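Local coordinates for protein probable DNA endonuclease SmrA (Escherichia coli, PDB 3QD7) that binds DNA and has DNA endonuclease activity; this chain is the part that carries its Smr domain, at residues L15-L20 against V96-A101; Q55-C60 against K90-I95; D108-Y113 against C126-R131. All blocks are in the same frame, centred on the assembly; numbering follows the deposited sequence.

Contact 1. Residues L15-L20 against V96-A101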
loop_
_atom_site.group_PDB
_atom_site.type_symbol
_atom_site.label_atom_id
_atom_site.label_comp_id
_atom_site.label_asym_id
_atom_site.label_seq_id
_atom_site.Cartn_x
_atom_site.Cartn_y
_atom_site.Cartn_z
ATOM N N LEU A 15 -4.225 15.286 4.973
ATOM C CA LEU A 15 -3.198 14.469 4.363
ATOM C C LEU A 15 -1.852 14.986 4.828
ATOM O O LEU A 15 -1.567 16.185 4.744
ATOM C CB LEU A 15 -3.265 14.478 2.829
ATOM C CG LEU A 15 -2.213 13.578 2.144
ATOM C CD1 LEU A 15 -2.250 12.158 2.696
ATOM C CD2 LEU A 15 -2.391 13.572 0.640
ATOM N N ASP A 16 -1.077 14.064 5.381
ATOM C CA ASP A 16 0.312 14.263 5.707
ATOM C C ASP A 16 1.140 13.857 4.471
ATOM O O ASP A 16 1.422 12.673 4.262
ATOM C CB ASP A 16 0.690 13.456 6.976
ATOM C CG ASP A 16 -0.263 12.251 7.258
ATOM O OD1 ASP A 16 -1.481 12.297 6.915
ATOM O OD2 ASP A 16 0.205 11.247 7.863
ATOM N N ILE A 17 1.500 14.849 3.650
ATOM C CA ILE A 17 2.205 14.616 2.386
ATOM C C ILE A 17 3.613 14.147 2.668
ATOM O O ILE A 17 4.324 14.760 3.467
ATOM C CB ILE A 17 2.195 15.862 1.482
ATOM C CG1 ILE A 17 0.753 16.152 1.057
ATOM C CG2 ILE A 17 3.068 15.656 0.232
ATOM C CD1 ILE A 17 0.528 17.559 0.510
ATOM N N ILE A 18 4.004 13.044 2.029
ATOM C CA ILE A 18 5.344 12.505 2.225
ATOM C C ILE A 18 6.330 13.072 1.193
ATOM O O ILE A 18 6.097 12.984 -0.027
ATOM C CB ILE A 18 5.367 10.953 2.254
ATOM C CG1 ILE A 18 4.379 10.428 3.295
ATOM C CG2 ILE A 18 6.795 10.405 2.565
ATOM C CD1 ILE A 18 3.997 9.022 3.037
ATOM N N PRO A 19 7.416 13.694 1.681
ATOM C CA PRO A 19 8.419 14.249 0.768
ATOM C C PRO A 19 8.982 13.167 -0.134
ATOM O O PRO A 19 9.039 12.012 0.275
ATOM C CB PRO A 19 9.491 14.783 1.718
ATOM C CG PRO A 19 8.702 15.166 2.948
ATOM C CD PRO A 19 7.639 14.111 3.076
ATOM N N LEU A 20 9.384 13.536 -1.352
ATOM C CA LEU A 20 9.914 12.557 -2.309
ATOM C C LEU A 20 11.196 11.904 -1.788
ATOM O O LEU A 20 11.528 10.772 -2.152
ATOM C CB LEU A 20 10.177 13.210 -3.672
ATOM C CG LEU A 20 9.020 13.804 -4.485
ATOM C CD1 LEU A 20 9.593 14.367 -5.799
ATOM C CD2 LEU A 20 7.891 12.800 -4.751
ATOM N N VAL A 96 -1.202 10.338 -4.161
ATOM C CA VAL A 96 -1.626 8.949 -4.097
ATOM C C VAL A 96 -0.746 8.115 -3.140
ATOM O O VAL A 96 -1.280 7.401 -2.291
ATOM C CB VAL A 96 -1.694 8.277 -5.489
ATOM C CG1 VAL A 96 -2.045 6.760 -5.368
ATOM C CG2 VAL A 96 -2.746 8.963 -6.353
ATOM N N ARG A 97 0.578 8.211 -3.299
ATOM C CA ARG A 97 1.538 7.521 -2.453
ATOM C C ARG A 97 1.291 7.871 -0.978
ATOM O O ARG A 97 1.344 7.001 -0.103
ATOM C CB ARG A 97 2.976 7.906 -2.855
ATOM C CG ARG A 97 4.064 7.018 -2.194
ATOM C CD ARG A 97 5.474 7.389 -2.631
ATOM N NE ARG A 97 5.883 8.694 -2.112
ATOM C CZ ARG A 97 6.924 8.909 -1.315
ATOM N NH1 ARG A 97 7.719 7.902 -0.922
ATOM N NH2 ARG A 97 7.168 10.150 -0.907
ATOM N N SER A 98 1.033 9.156 -0.708
ATOM C CA SER A 98 0.843 9.625 0.684
ATOM C C SER A 98 -0.442 9.090 1.303
ATOM O O SER A 98 -0.444 8.697 2.473
ATOM C CB SER A 98 0.907 11.148 0.800
ATOM O OG SER A 98 2.198 11.605 0.510
ATOM N N TYR A 99 -1.509 9.034 0.504
ATOM C CA TYR A 99 -2.762 8.431 0.951
ATOM C C TYR A 99 -2.592 6.953 1.183
ATOM O O TYR A 99 -3.122 6.419 2.173
ATOM C CB TYR A 99 -3.889 8.683 -0.053
ATOM C CG TYR A 99 -4.657 9.957 0.222
ATOM C CD1 TYR A 99 -5.287 10.167 1.466
ATOM C CD2 TYR A 99 -4.758 10.961 -0.749
ATOM C CE1 TYR A 99 -6.001 11.332 1.723
ATOM C CE2 TYR A 99 -5.471 12.152 -0.495
ATOM C CZ TYR A 99 -6.087 12.317 0.745
ATOM O OH TYR A 99 -6.777 13.463 1.009
ATOM N N VAL A 100 -1.860 6.278 0.280
ATOM C CA VAL A 100 -1.664 4.822 0.429
ATOM C C VAL A 100 -0.891 4.550 1.735
ATOM O O VAL A 100 -1.210 3.623 2.484
ATOM C CB VAL A 100 -0.948 4.179 -0.810
ATOM C CG1 VAL A 100 -0.484 2.746 -0.487
ATOM C CG2 VAL A 100 -1.858 4.187 -2.083
ATOM N N ALA A 101 0.101 5.387 2.028
ATOM C CA ALA A 101 0.840 5.272 3.290
ATOM C C ALA A 101 -0.073 5.291 4.526
ATOM O O ALA A 101 0.112 4.511 5.446
ATOM C CB ALA A 101 1.887 6.371 3.399
HETATM O O HOH W 1 0.250 10.209 4.594
#
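Leu15 leans on Tyr99 and Ser98 along its whole side chain. Its CB lies 4.1 Å from Tyr99 OH. CG comes next, beside Ser98 CB. Both methyls then reach the Tyr99 ring. CD1 packs on Ser98 CB at 3.8 Å and also touches Tyr99 CD1. CD2 sits over one face of the Tyr99 ring, 3.9 Å from the centroid and displaced toward the rim, in a CH-pi contact. An alanine in place of Tyr99 removes the ring, which would probably leave a gap under Leu15 and its CD2 without the face it rests on. Ser98 OG takes a nearly straight bond from Ile18 N (2.8 Å, 172°) and also bonds to Asn94 O. A water bridges Asp16 O and Ser98 O. Arg97 bends at chi3 (69°), which turns NH2 to the loop carbonyls. NH2 bonds to Pro19 O at 2.9 Å, in the guanidinium plane, and weakly to Ile18 O. Its NH1 goes to Gln22 O. Ile18 CD1 presses on Ala101 CB at a tight 3.4 Å. This is an extended loop laid along helix 92-105. It leads into edge strand 25-27, while Val57 of helix 57-73 also touches Tyr99.

Contact 2. Residues Q55-C60 against K90-I95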
loop_
_atom_site.group_PDB
_atom_site.type_symbol
_atom_site.label_atom_id
_atom_site.label_comp_id
_atom_site.label_asym_id
_atom_site.label_seq_id
_atom_site.Cartn_x
_atom_site.Cartn_y
_atom_site.Cartn_z
ATOM N N GLN A 55 -5.244 7.030 -11.573
ATOM C CA GLN A 55 -6.543 6.967 -10.900
ATOM C C GLN A 55 -6.712 8.151 -9.983
ATOM O O GLN A 55 -5.809 8.449 -9.174
ATOM C CB GLN A 55 -6.704 5.676 -10.095
ATOM C CG GLN A 55 -6.537 4.393 -10.906
ATOM C CD GLN A 55 -7.724 4.082 -11.810
ATOM O OE1 GLN A 55 -8.763 4.748 -11.761
ATOM N NE2 GLN A 55 -7.570 3.053 -12.642
ATOM N N PRO A 56 -7.880 8.815 -10.067
ATOM C CA PRO A 56 -8.227 9.883 -9.113
ATOM C C PRO A 56 -8.171 9.382 -7.655
ATOM O O PRO A 56 -8.228 8.170 -7.415
ATOM C CB PRO A 56 -9.652 10.279 -9.521
ATOM C CG PRO A 56 -10.170 9.133 -10.362
ATOM C CD PRO A 56 -8.981 8.503 -11.002
ATOM N N VAL A 57 -8.044 10.294 -6.694
ATOM C CA VAL A 57 -7.819 9.902 -5.297
ATOM C C VAL A 57 -8.976 9.075 -4.700
ATOM O O VAL A 57 -8.727 8.066 -4.037
ATOM C CB VAL A 57 -7.453 11.124 -4.387
ATOM C CG1 VAL A 57 -7.584 10.776 -2.913
ATOM C CG2 VAL A 57 -6.042 11.613 -4.671
ATOM N N GLU A 58 -10.226 9.480 -4.943
ATOM C CA GLU A 58 -11.402 8.738 -4.446
ATOM C C GLU A 58 -11.495 7.343 -5.052
ATOM O O GLU A 58 -11.918 6.400 -4.391
ATOM C CB GLU A 58 -12.698 9.478 -4.758
ATOM C CG GLU A 58 -13.802 9.502 -3.678
ATOM C CD GLU A 58 -13.592 8.602 -2.461
ATOM O OE1 GLU A 58 -14.349 7.625 -2.294
ATOM O OE2 GLU A 58 -12.704 8.901 -1.633
ATOM N N GLU A 59 -11.115 7.212 -6.315
ATOM C CA GLU A 59 -11.085 5.882 -6.951
ATOM C C GLU A 59 -9.995 5.001 -6.331
ATOM O O GLU A 59 -10.216 3.821 -6.123
ATOM C CB GLU A 59 -10.922 5.998 -8.469
ATOM C CG GLU A 59 -11.139 4.687 -9.242
ATOM C CD GLU A 59 -12.627 4.220 -9.306
ATOM O OE1 GLU A 59 -12.882 3.018 -9.590
ATOM O OE2 GLU A 59 -13.539 5.048 -9.083
ATOM N N CYS A 60 -8.829 5.581 -6.042
ATOM C CA CYS A 60 -7.750 4.887 -5.330
ATOM C C CYS A 60 -8.228 4.384 -3.989
ATOM O O CYS A 60 -7.921 3.266 -3.615
ATOM C CB CYS A 60 -6.544 5.817 -5.090
ATOM S SG CYS A 60 -5.588 6.179 -6.562
ATOM N N LYS A 90 3.935 17.563 -4.543
ATOM C CA LYS A 90 2.499 17.757 -4.755
ATOM C C LYS A 90 1.983 17.179 -6.061
ATOM O O LYS A 90 0.844 17.456 -6.451
ATOM C CB LYS A 90 2.097 19.225 -4.619
ATOM C CG LYS A 90 2.399 19.805 -3.247
ATOM C CD LYS A 90 1.164 20.019 -2.430
ATOM C CE LYS A 90 1.556 20.457 -1.030
ATOM N NZ LYS A 90 1.401 21.921 -0.896
ATOM N N SER A 91 2.799 16.364 -6.727
ATOM C CA SER A 91 2.340 15.679 -7.934
ATOM C C SER A 91 1.332 14.594 -7.555
ATOM O O SER A 91 1.274 14.163 -6.393
ATOM C CB SER A 91 3.517 15.088 -8.689
ATOM O OG SER A 91 4.096 14.064 -7.919
ATOM N N HIS A 92 0.529 14.157 -8.524
ATOM C CA HIS A 92 -0.585 13.266 -8.244
ATOM C C HIS A 92 -0.102 11.945 -7.671
ATOM O O HIS A 92 -0.683 11.429 -6.710
ATOM C CB HIS A 92 -1.411 13.027 -9.512
ATOM C CG HIS A 92 -2.550 12.076 -9.312
ATOM N ND1 HIS A 92 -3.707 12.430 -8.656
ATOM C CD2 HIS A 92 -2.701 10.781 -9.666
ATOM C CE1 HIS A 92 -4.529 11.397 -8.624
ATOM N NE2 HIS A 92 -3.942 10.382 -9.231
ATOM N N ALA A 93 0.971 11.414 -8.258
ATOM C CA ALA A 93 1.600 10.168 -7.812
ATOM C C ALA A 93 2.035 10.216 -6.340
ATOM O O ALA A 93 1.824 9.255 -5.596
ATOM C CB ALA A 93 2.794 9.832 -8.707
ATOM N N ASN A 94 2.646 11.325 -5.929
ATOM C CA ASN A 94 3.030 11.484 -4.526
ATOM C C ASN A 94 1.839 11.682 -3.571
ATOM O O ASN A 94 1.894 11.278 -2.409
ATOM C CB ASN A 94 4.037 12.636 -4.335
ATOM C CG ASN A 94 4.736 12.542 -2.989
ATOM O OD1 ASN A 94 4.653 13.446 -2.136
ATOM N ND2 ASN A 94 5.392 11.417 -2.772
ATOM N N ILE A 95 0.788 12.339 -4.055
ATOM C CA ILE A 95 -0.442 12.473 -3.275
ATOM C C ILE A 95 -1.070 11.088 -3.069
ATOM O O ILE A 95 -1.430 10.717 -1.944
ATOM C CB ILE A 95 -1.467 13.433 -3.939
ATOM C CG1 ILE A 95 -0.937 14.879 -4.015
ATOM C CG2 ILE A 95 -2.781 13.403 -3.196
ATOM C CD1 ILE A 95 -0.376 15.428 -2.718
#
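His92 points its ring edge at the backbone carbonyl of Gln55. The ring swings out from the first turn of helix 92-105 because CG is anti to the backbone N (chi1 178°). NE2 is the atom that touches. It donates to Gln55 O at 2.7 Å, with a bent N-H...O angle of 146°. The two flat groups are turned differently in this bond. The oxygen lies almost exactly in the plane of the His92 ring. Relative to the carbonyl plane of Gln55, NE2 stands 47° out and does not sit on a lone pair. The same edge of the ring continues past the start of helix 57-73. His92 CE1 comes to 4.0 Å from Pro56 CA, which it meets obliquely, and to 4.2 Å from Val57 N, which lies near the ring plane. CE1 is also 4.2 Å from Val57 CG2.

The second pairing is apolar. Val57 and Ile95 cross at about a right angle. They meet through one methyl each, CG2 of Val57 and CG2 of Ile95, 4.0 Å apart. The end of the Ile95 side chain leads away from residues 55-60, so this is a light touch.

Both partners lie at helix starts. Pro56 is the N-cap of helix 57-73, and Ser91 is the N-cap of helix 92-105, with its OG bonded to Asp88 O. The contact therefore joins the first turns of two helices near the protein surface. Its chemistry is one polar bond with a small apolar patch beside it. The peptide nitrogen that follows Gln55 belongs to a proline and has no N-H to give. The bond uses a side-chain N-H and a main-chain oxygen. It therefore depends on His92 for its donor, whereas Gln55 contributes only backbone to it.

Contact 3. Residues D108-Y113 against C126-R131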
loop_
_atom_site.group_PDB
_atom_site.type_symbol
_atom_site.label_atom_id
_atom_site.label_comp_id
_atom_site.label_asym_id
_atom_site.label_seq_id
_atom_site.Cartn_x
_atom_site.Cartn_y
_atom_site.Cartn_z
ATOM N N ASP A 108 -6.225 -3.315 10.360
ATOM C CA ASP A 108 -5.730 -4.202 11.403
ATOM C C ASP A 108 -4.750 -5.299 10.906
ATOM O O ASP A 108 -3.804 -5.640 11.613
ATOM C CB ASP A 108 -6.923 -4.851 12.135
ATOM C CG ASP A 108 -6.580 -5.244 13.539
ATOM O OD1 ASP A 108 -6.071 -4.380 14.293
ATOM O OD2 ASP A 108 -6.809 -6.416 13.883
ATOM N N ASP A 109 -4.960 -5.827 9.694
ATOM C CA ASP A 109 -4.180 -6.979 9.187
ATOM C C ASP A 109 -2.887 -6.617 8.402
ATOM O O ASP A 109 -2.145 -7.511 7.953
ATOM C CB ASP A 109 -5.056 -7.888 8.333
ATOM C CG ASP A 109 -6.185 -8.543 9.125
ATOM O OD1 ASP A 109 -5.913 -9.304 10.076
ATOM O OD2 ASP A 109 -7.355 -8.310 8.789
ATOM N N VAL A 110 -2.618 -5.328 8.254
ATOM C CA VAL A 110 -1.383 -4.865 7.644
ATOM C C VAL A 110 -0.286 -4.848 8.726
ATOM O O VAL A 110 -0.395 -4.138 9.726
ATOM C CB VAL A 110 -1.571 -3.460 6.989
ATOM C CG1 VAL A 110 -0.225 -2.728 6.766
ATOM C CG2 VAL A 110 -2.324 -3.585 5.690
ATOM N N GLN A 111 0.756 -5.641 8.517
ATOM C CA GLN A 111 1.869 -5.742 9.491
ATOM C C GLN A 111 2.976 -4.725 9.222
ATOM O O GLN A 111 3.595 -4.209 10.147
ATOM C CB GLN A 111 2.483 -7.146 9.484
ATOM C CG GLN A 111 1.514 -8.296 9.768
ATOM C CD GLN A 111 2.030 -9.633 9.253
ATOM O OE1 GLN A 111 2.086 -10.628 9.994
ATOM N NE2 GLN A 111 2.418 -9.664 7.992
ATOM N N ALA A 112 3.256 -4.482 7.942
ATOM C CA ALA A 112 4.360 -3.647 7.544
ATOM C C ALA A 112 4.219 -3.285 6.074
ATOM O O ALA A 112 3.508 -3.950 5.331
ATOM C CB ALA A 112 5.705 -4.407 7.774
ATOM N N TYR A 113 4.928 -2.247 5.652
ATOM C CA TYR A 113 5.153 -1.987 4.250
ATOM C C TYR A 113 6.501 -1.292 4.069
ATOM O O TYR A 113 7.103 -0.795 5.045
ATOM C CB TYR A 113 3.998 -1.202 3.585
ATOM C CG TYR A 113 3.663 0.158 4.185
ATOM C CD1 TYR A 113 4.459 1.251 3.963
ATOM C CD2 TYR A 113 2.501 0.339 4.943
ATOM C CE1 TYR A 113 4.155 2.480 4.499
ATOM C CE2 TYR A 113 2.180 1.596 5.477
ATOM C CZ TYR A 113 3.013 2.647 5.251
ATOM O OH TYR A 113 2.722 3.876 5.766
ATOM N N CYS A 126 4.928 -0.057 -3.538
ATOM C CA CYS A 126 5.350 -0.594 -2.252
ATOM C C CYS A 126 4.846 -2.013 -1.987
ATOM O O CYS A 126 3.758 -2.411 -2.440
ATOM C CB CYS A 126 5.015 0.361 -1.098
ATOM S SG CYS A 126 3.275 0.489 -0.773
ATOM N N TYR A 127 5.686 -2.763 -1.284
ATOM C CA TYR A 127 5.409 -4.101 -0.781
ATOM C C TYR A 127 4.613 -3.924 0.468
ATOM O O TYR A 127 4.920 -3.032 1.261
ATOM C CB TYR A 127 6.712 -4.777 -0.335
ATOM C CG TYR A 127 7.658 -5.102 -1.445
ATOM C CD1 TYR A 127 7.172 -5.434 -2.702
ATOM C CD2 TYR A 127 9.042 -5.110 -1.241
ATOM C CE1 TYR A 127 8.008 -5.754 -3.730
ATOM C CE2 TYR A 127 9.898 -5.432 -2.279
ATOM C CZ TYR A 127 9.360 -5.756 -3.521
ATOM O OH TYR A 127 10.152 -6.085 -4.576
ATOM N N VAL A 128 3.650 -4.804 0.693
ATOM C CA VAL A 128 2.852 -4.751 1.894
ATOM C C VAL A 128 2.810 -6.161 2.511
ATOM O O VAL A 128 2.525 -7.146 1.812
ATOM C CB VAL A 128 1.396 -4.238 1.585
ATOM C CG1 VAL A 128 0.563 -4.080 2.865
ATOM C CG2 VAL A 128 1.412 -2.957 0.761
ATOM N N ALA A 129 3.092 -6.255 3.814
ATOM C CA ALA A 129 2.964 -7.528 4.528
ATOM C C ALA A 129 1.574 -7.629 5.154
ATOM O O ALA A 129 1.133 -6.716 5.850
ATOM C CB ALA A 129 4.058 -7.695 5.587
ATOM N N LEU A 130 0.913 -8.750 4.899
ATOM C CA LEU A 130 -0.444 -8.981 5.372
ATOM C C LEU A 130 -0.450 -10.161 6.352
ATOM O O LEU A 130 0.178 -11.189 6.090
ATOM C CB LEU A 130 -1.362 -9.283 4.174
ATOM C CG LEU A 130 -2.206 -8.214 3.461
ATOM C CD1 LEU A 130 -1.718 -6.811 3.527
ATOM C CD2 LEU A 130 -2.422 -8.576 2.039
ATOM N N ARG A 131 -1.141 -10.005 7.475
ATOM C CA ARG A 131 -1.337 -11.090 8.469
ATOM C C ARG A 131 -2.197 -12.199 7.841
ATOM O O ARG A 131 -3.205 -11.917 7.194
ATOM C CB ARG A 131 -2.017 -10.518 9.708
ATOM C CG ARG A 131 -2.167 -11.440 10.892
ATOM C CD ARG A 131 -3.422 -11.011 11.673
ATOM N NE ARG A 131 -3.096 -10.048 12.712
ATOM C CZ ARG A 131 -3.899 -9.096 13.181
ATOM N NH1 ARG A 131 -5.124 -8.901 12.698
ATOM N NH2 ARG A 131 -3.445 -8.306 14.141
#
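Arg131 reaches Asp109 and Asp108 through two torsions. Its CG is anti to the backbone N (chi1 -174°), and the chain then bends at chi3 (-91°), turning NH1 to the acids. NH1 carries both salt bridges. It bonds to Asp109 OD1 at 2.8 Å and to Asp108 OD2 at 3.2 Å. The second bond is the straighter and lies in the guanidinium plane. Each carboxylate oxygen is met from above its own plane. The Asp109 carboxylate stands almost square to the guanidinium, with planes 87° apart. One nitrogen thus holds two acids, whose mutual repulsion it probably eases.

Beside this network, Arg131 N bonds to Asp109 O at 2.7 Å. Gln111 N then bonds to Ala129 O at 2.9 Å, and Ala129 N to Ala112 O at 2.8 Å. Gln111 and Ala112 both lie opposite Ala129, so strand 110-115 has a beta bulge at Gln111 and Ala112. Val110 CG2 touches both Leu130 CD1 (3.9 Å) and Val128 CG1 (4.1 Å).

The two strands form an antiparallel hairpin inside the sheet of the Smr domain. Backbone bonds link Gln111 and Tyr113 toward strand 25-27, and Cys126 and Val128 to strand 78-82. Tyr113 and Val128 touch Leu104 of helix 92-105. On the other face of the sheet, Ala112 and Ala129 touch helix 37-40.

How the contacts relate
Contacts 1 and 2 are neighbours on helix 92-105, with centres about 9 Å apart. Contact 2 is nested inside the chain loop that contact 1 closes. They meet where Tyr99 CE2 lies 3.5 Å from Val57 CG1. Contact 3 follows in the chain, across the centre of the molecule. Its centre is about 17 Å from that of contact 1 and about 21 Å from that of contact 2. One weak hydrogen bond links it to contact 1, from Tyr113 OH to Ala101 O. Arg97 of contact 1 also touches His83, part of the HGxG motif characteristic of Smr domains. Together the contacts join loop, helices and sheet of this alpha/beta fold.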